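Local coordinates for protein 2-methyl-aconitate isomerase (Shewanella oneidensis, PDB 5K87) that isomerises 2-methyl-trans-aconitate to the cis form by base-catalysed proton abstraction in the 2-methylcitrate route of propionate breakdown, at residues A[224-236]-A[254-268]. The protein carries 1 engineered substitution. Sequence-based numbering, arbitrary orientation.
Sequences IPTIFINAEDLGY and KFETIRAHGALRMGL
I227 drives its CD1 methyl end-on into the helix backbone, 3.6 Å from R259 O and 3.7 Å from G262 CA. With CG1 anti to its carbonyl carbon (chi1 -57°), the longer branch comes over the backbone at R259 and G262, and G262 admits it: a CB there would collide with I227 CD1. Further along the helix, M266 lays SD 4.0 Å from I227 CG1, and its bend at chi3 carries CE against P225 CB. The second cluster is built on F255 and L234: L234 CD1 lies 3.6 Å from F255 CE1, and L234 CD2 meets I258 CD1. The axes of strand 225-230 and helix 254-266 cross at 121°, 9.1 Å apart, consistent with the diaminopimelate-epimerase-like fold, in which strands curl into a barrel round a central helix: here helix 254-266 lies against one face of the strand, while T226 and F228 turn to helix 324-334 on the other. R259 holds E256 side-on, NE to OE1 at 2.9 Å and NH2 to OE2, and also donates to R278 O and P282 O; a leucine in its place would probably leave the E256 carboxylate without its charged mate and take these donors from both carbonyls. K254 NZ donates to two waters, one bonded to D233 O, the other to L234 O.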
loop_
_atom_site.group_PDB
_atom_site.type_symbol
_atom_site.label_atom_id
_atom_site.label_comp_id
_atom_site.label_asym_id
_atom_site.label_seq_id
_atom_site.Cartn_x
_atom_site.Cartn_y
_atom_site.Cartn_z
ATOM N N ILE A 224 14.981 17.672 10.038
ATOM C CA ILE A 224 14.981 17.786 8.584
ATOM C C ILE A 224 14.696 19.264 8.323
ATOM O O ILE A 224 14.049 19.911 9.144
ATOM C CB ILE A 224 13.897 16.855 7.964
ATOM C CG1 ILE A 224 14.085 16.646 6.451
ATOM C CG2 ILE A 224 12.491 17.329 8.310
ATOM C CD1 ILE A 224 13.472 15.328 5.942
ATOM N N PRO A 225 15.199 19.827 7.210
ATOM C CA PRO A 225 14.846 21.231 6.954
ATOM C C PRO A 225 13.342 21.352 6.745
ATOM O O PRO A 225 12.772 20.582 5.957
ATOM C CB PRO A 225 15.611 21.565 5.668
ATOM C CG PRO A 225 16.705 20.560 5.593
ATOM C CD PRO A 225 16.182 19.313 6.239
ATOM N N THR A 226 12.708 22.287 7.451
ATOM C CA THR A 226 11.257 22.394 7.472
ATOM C C THR A 226 10.815 23.849 7.419
ATOM O O THR A 226 11.391 24.714 8.097
ATOM C CB THR A 226 10.669 21.733 8.749
ATOM O OG1 THR A 226 11.125 20.378 8.837
ATOM C CG2 THR A 226 9.153 21.734 8.701
ATOM N N ILE A 227 9.795 24.110 6.611
ATOM C CA ILE A 227 9.148 25.405 6.525
ATOM C C ILE A 227 7.813 25.280 7.233
ATOM O O ILE A 227 6.980 24.468 6.831
ATOM C CB ILE A 227 8.861 25.765 5.061
ATOM C CG1 ILE A 227 10.140 25.739 4.230
ATOM C CG2 ILE A 227 8.180 27.112 4.973
ATOM C CD1 ILE A 227 9.913 25.381 2.769
ATOM N N PHE A 228 7.608 26.076 8.283
ATOM C CA PHE A 228 6.334 26.130 8.985
ATOM C C PHE A 228 5.598 27.426 8.652
ATOM O O PHE A 228 6.170 28.511 8.758
ATOM C CB PHE A 228 6.553 26.109 10.501
ATOM C CG PHE A 228 7.085 24.811 11.033
ATOM C CD1 PHE A 228 6.249 23.714 11.180
ATOM C CD2 PHE A 228 8.406 24.698 11.423
ATOM C CE1 PHE A 228 6.725 22.522 11.691
ATOM C CE2 PHE A 228 8.891 23.511 11.932
ATOM C CZ PHE A 228 8.050 22.421 12.068
ATOM N N ILE A 229 4.338 27.320 8.262
ATOM C CA ILE A 229 3.524 28.506 8.037
ATOM C C ILE A 229 2.250 28.389 8.863
ATOM O O ILE A 229 1.901 27.306 9.322
ATOM C CB ILE A 229 3.220 28.689 6.541
ATOM C CG1 ILE A 229 2.625 27.406 5.962
ATOM C CG2 ILE A 229 4.494 29.070 5.782
ATOM C CD1 ILE A 229 2.619 27.373 4.445
ATOM N N ASN A 230 1.576 29.507 9.096
ATOM C CA ASN A 230 0.339 29.488 9.855
ATOM C C ASN A 230 -0.814 28.971 9.002
ATOM O O ASN A 230 -1.015 29.432 7.874
ATOM C CB ASN A 230 -0.008 30.874 10.387
ATOM C CG ASN A 230 0.911 31.315 11.508
ATOM O OD1 ASN A 230 1.435 30.493 12.262
ATOM N ND2 ASN A 230 1.114 32.624 11.623
ATOM N N ALA A 231 -1.575 28.023 9.544
ATOM C CA ALA A 231 -2.718 27.455 8.840
ATOM C C ALA A 231 -3.650 28.542 8.290
ATOM O O ALA A 231 -4.104 28.465 7.144
ATOM C CB ALA A 231 -3.489 26.519 9.754
ATOM N N GLU A 232 -3.928 29.561 9.101
ATOM C CA GLU A 232 -4.906 30.577 8.717
ATOM C C GLU A 232 -4.474 31.384 7.499
ATOM O O GLU A 232 -5.320 31.869 6.750
ATOM C CB GLU A 232 -5.232 31.510 9.890
ATOM C CG GLU A 232 -4.096 32.420 10.313
ATOM C CD GLU A 232 -4.512 33.393 11.404
ATOM O OE1 GLU A 232 -5.693 33.363 11.808
ATOM O OE2 GLU A 232 -3.660 34.185 11.857
ATOM N N ASP A 233 -3.167 31.513 7.288
ATOM C CA ASP A 233 -2.656 32.225 6.118
ATOM C C ASP A 233 -2.933 31.473 4.817
ATOM O O ASP A 233 -2.805 32.032 3.727
ATOM C CB ASP A 233 -1.158 32.504 6.262
ATOM C CG ASP A 233 -0.854 33.484 7.379
ATOM O OD1 ASP A 233 -1.790 34.167 7.854
ATOM O OD2 ASP A 233 0.325 33.576 7.776
ATOM N N LEU A 234 -3.308 30.204 4.943
ATOM C CA LEU A 234 -3.658 29.368 3.805
ATOM C C LEU A 234 -5.157 29.104 3.741
ATOM O O LEU A 234 -5.628 28.388 2.855
ATOM C CB LEU A 234 -2.924 28.030 3.902
ATOM C CG LEU A 234 -1.400 28.088 3.955
ATOM C CD1 LEU A 234 -0.843 26.764 4.456
ATOM C CD2 LEU A 234 -0.846 28.425 2.583
ATOM N N GLY A 235 -5.909 29.674 4.677
ATOM C CA GLY A 235 -7.340 29.430 4.762
ATOM C C GLY A 235 -7.682 28.086 5.391
ATOM O O GLY A 235 -8.796 27.582 5.235
ATOM N N TYR A 236 -6.718 27.501 6.102
ATOM C CA TYR A 236 -6.931 26.244 6.825
ATOM C C TYR A 236 -7.089 26.508 8.317
ATOM O O TYR A 236 -6.792 27.608 8.790
ATOM C CB TYR A 236 -5.779 25.261 6.570
ATOM C CG TYR A 236 -5.717 24.775 5.139
ATOM C CD1 TYR A 236 -6.797 24.119 4.560
ATOM C CD2 TYR A 236 -4.579 24.967 4.368
ATOM C CE1 TYR A 236 -6.747 23.669 3.244
ATOM C CE2 TYR A 236 -4.524 24.526 3.056
ATOM C CZ TYR A 236 -5.611 23.881 2.502
ATOM O OH TYR A 236 -5.556 23.439 1.198
ATOM N N LYS A 254 -0.144 24.816 -4.823
ATOM C CA LYS A 254 0.173 25.985 -4.016
ATOM C C LYS A 254 1.229 25.651 -2.964
ATOM O O LYS A 254 2.221 26.368 -2.821
ATOM C CB LYS A 254 -1.086 26.550 -3.362
ATOM C CG LYS A 254 -0.866 27.836 -2.576
ATOM C CD LYS A 254 -2.205 28.380 -2.098
ATOM C CE LYS A 254 -2.048 29.636 -1.264
ATOM N NZ LYS A 254 -3.374 30.096 -0.756
ATOM N N PHE A 255 1.028 24.551 -2.239
ATOM C CA PHE A 255 2.019 24.107 -1.261
ATOM C C PHE A 255 3.384 23.911 -1.897
ATOM O O PHE A 255 4.399 24.284 -1.312
ATOM C CB PHE A 255 1.589 22.804 -0.590
ATOM C CG PHE A 255 0.670 22.996 0.575
ATOM C CD1 PHE A 255 1.109 23.633 1.724
ATOM C CD2 PHE A 255 -0.618 22.499 0.542
ATOM C CE1 PHE A 255 0.266 23.796 2.805
ATOM C CE2 PHE A 255 -1.467 22.653 1.620
ATOM C CZ PHE A 255 -1.028 23.310 2.752
ATOM N N GLU A 256 3.409 23.341 -3.096
ATOM C CA GLU A 256 4.679 23.083 -3.751
ATOM C C GLU A 256 5.416 24.374 -4.118
ATOM O O GLU A 256 6.632 24.453 -3.975
ATOM C CB GLU A 256 4.509 22.146 -4.950
ATOM C CG GLU A 256 5.819 21.849 -5.697
ATOM C CD GLU A 256 6.929 21.246 -4.830
ATOM O OE1 GLU A 256 6.671 20.727 -3.721
ATOM O OE2 GLU A 256 8.091 21.281 -5.280
ATOM N N THR A 257 4.678 25.375 -4.599
ATOM C CA THR A 257 5.290 26.660 -4.932
ATOM C C THR A 257 5.847 27.339 -3.681
ATOM O O THR A 257 6.943 27.889 -3.703
ATOM C CB THR A 257 4.308 27.599 -5.667
ATOM O OG1 THR A 257 3.818 26.950 -6.849
ATOM C CG2 THR A 257 5.013 28.888 -6.063
ATOM N N ILE A 258 5.098 27.278 -2.584
ATOM C CA ILE A 258 5.559 27.846 -1.327
ATOM C C ILE A 258 6.805 27.099 -0.833
ATOM O O ILE A 258 7.776 27.720 -0.395
ATOM C CB ILE A 258 4.460 27.852 -0.257
ATOM C CG1 ILE A 258 3.263 28.685 -0.731
ATOM C CG2 ILE A 258 5.007 28.431 1.029
ATOM C CD1 ILE A 258 2.014 28.515 0.115
ATOM N N ARG A 259 6.780 25.768 -0.926
ATOM C CA ARG A 259 7.919 24.948 -0.522
ATOM C C ARG A 259 9.175 25.315 -1.323
ATOM O O ARG A 259 10.262 25.438 -0.767
ATOM C CB ARG A 259 7.600 23.457 -0.671
ATOM C CG ARG A 259 8.616 22.533 -0.002
ATOM C CD ARG A 259 8.379 21.060 -0.373
ATOM N NE ARG A 259 8.750 20.809 -1.758
ATOM C CZ ARG A 259 9.970 20.472 -2.160
ATOM N NH1 ARG A 259 10.961 20.282 -1.296
ATOM N NH2 ARG A 259 10.195 20.308 -3.452
ATOM N N ALA A 260 9.014 25.496 -2.632
ATOM C CA ALA A 260 10.130 25.875 -3.494
ATOM C C ALA A 260 10.714 27.224 -3.091
ATOM O O ALA A 260 11.927 27.388 -3.001
ATOM C CB ALA A 260 9.680 25.911 -4.937
ATOM N N HIS A 261 9.841 28.195 -2.849
ATOM C CA HIS A 261 10.307 29.513 -2.448
ATOM C C HIS A 261 10.970 29.485 -1.078
ATOM O O HIS A 261 11.949 30.194 -0.842
ATOM C CB HIS A 261 9.173 30.533 -2.526
ATOM C CG HIS A 261 8.920 31.017 -3.916
ATOM N ND1 HIS A 261 8.141 30.322 -4.818
ATOM C CD2 HIS A 261 9.388 32.099 -4.580
ATOM C CE1 HIS A 261 8.119 30.972 -5.968
ATOM N NE2 HIS A 261 8.867 32.053 -5.849
ATOM N N GLY A 262 10.467 28.642 -0.182
ATOM C CA GLY A 262 11.098 28.463 1.111
ATOM C C GLY A 262 12.474 27.841 0.973
ATOM O O GLY A 262 13.425 28.250 1.640
ATOM N N ALA A 263 12.594 26.851 0.092
ATOM C CA ALA A 263 13.880 26.203 -0.150
ATOM C C ALA A 263 14.921 27.196 -0.656
ATOM O O ALA A 263 16.085 27.151 -0.256
ATOM C CB ALA A 263 13.720 25.071 -1.132
ATOM N N LEU A 264 14.495 28.084 -1.543
ATOM C CA LEU A 264 15.383 29.106 -2.079
ATOM C C LEU A 264 15.787 30.084 -0.975
ATOM O O LEU A 264 16.965 30.421 -0.829
ATOM C CB LEU A 264 14.689 29.848 -3.221
ATOM C CG LEU A 264 15.545 30.815 -4.042
ATOM C CD1 LEU A 264 16.631 30.050 -4.769
ATOM C CD2 LEU A 264 14.678 31.572 -5.026
ATOM N N ARG A 265 14.810 30.523 -0.188
ATOM C CA ARG A 265 15.070 31.464 0.898
ATOM C C ARG A 265 16.021 30.878 1.945
ATOM O O ARG A 265 16.825 31.604 2.541
ATOM C CB ARG A 265 13.757 31.910 1.550
ATOM C CG ARG A 265 13.919 32.952 2.643
ATOM C CD ARG A 265 14.422 34.277 2.088
ATOM N NE ARG A 265 14.773 35.208 3.156
ATOM C CZ ARG A 265 15.976 35.278 3.715
ATOM N NH1 ARG A 265 16.944 34.469 3.306
ATOM N NH2 ARG A 265 16.211 36.153 4.684
ATOM N N MET A 266 15.946 29.568 2.159
ATOM C CA MET A 266 16.803 28.896 3.132
ATOM C C MET A 266 18.209 28.669 2.607
ATOM O O MET A 266 19.118 28.348 3.368
ATOM C CB MET A 266 16.193 27.555 3.554
ATOM C CG MET A 266 14.927 27.696 4.369
ATOM S SD MET A 266 14.055 26.152 4.650
ATOM C CE MET A 266 15.041 25.413 5.939
ATOM N N GLY A 267 18.385 28.826 1.302
ATOM C CA GLY A 267 19.671 28.579 0.680
ATOM C C GLY A 267 19.906 27.116 0.354
ATOM O O GLY A 267 21.032 26.705 0.075
ATOM N N LEU A 268 18.844 26.315 0.381
ATOM C CA LEU A 268 18.963 24.901 0.040
ATOM C C LEU A 268 19.077 24.670 -1.464
ATOM O O LEU A 268 19.649 23.677 -1.905
ATOM C CB LEU A 268 17.778 24.111 0.595
ATOM C CG LEU A 268 17.719 24.026 2.119
ATOM C CD1 LEU A 268 16.369 23.465 2.538
ATOM C CD2 LEU A 268 18.841 23.158 2.649
HETATM O O HOH W 1 -3.462 31.982 1.120
HETATM O O HOH W 2 -4.724 28.273 0.487
#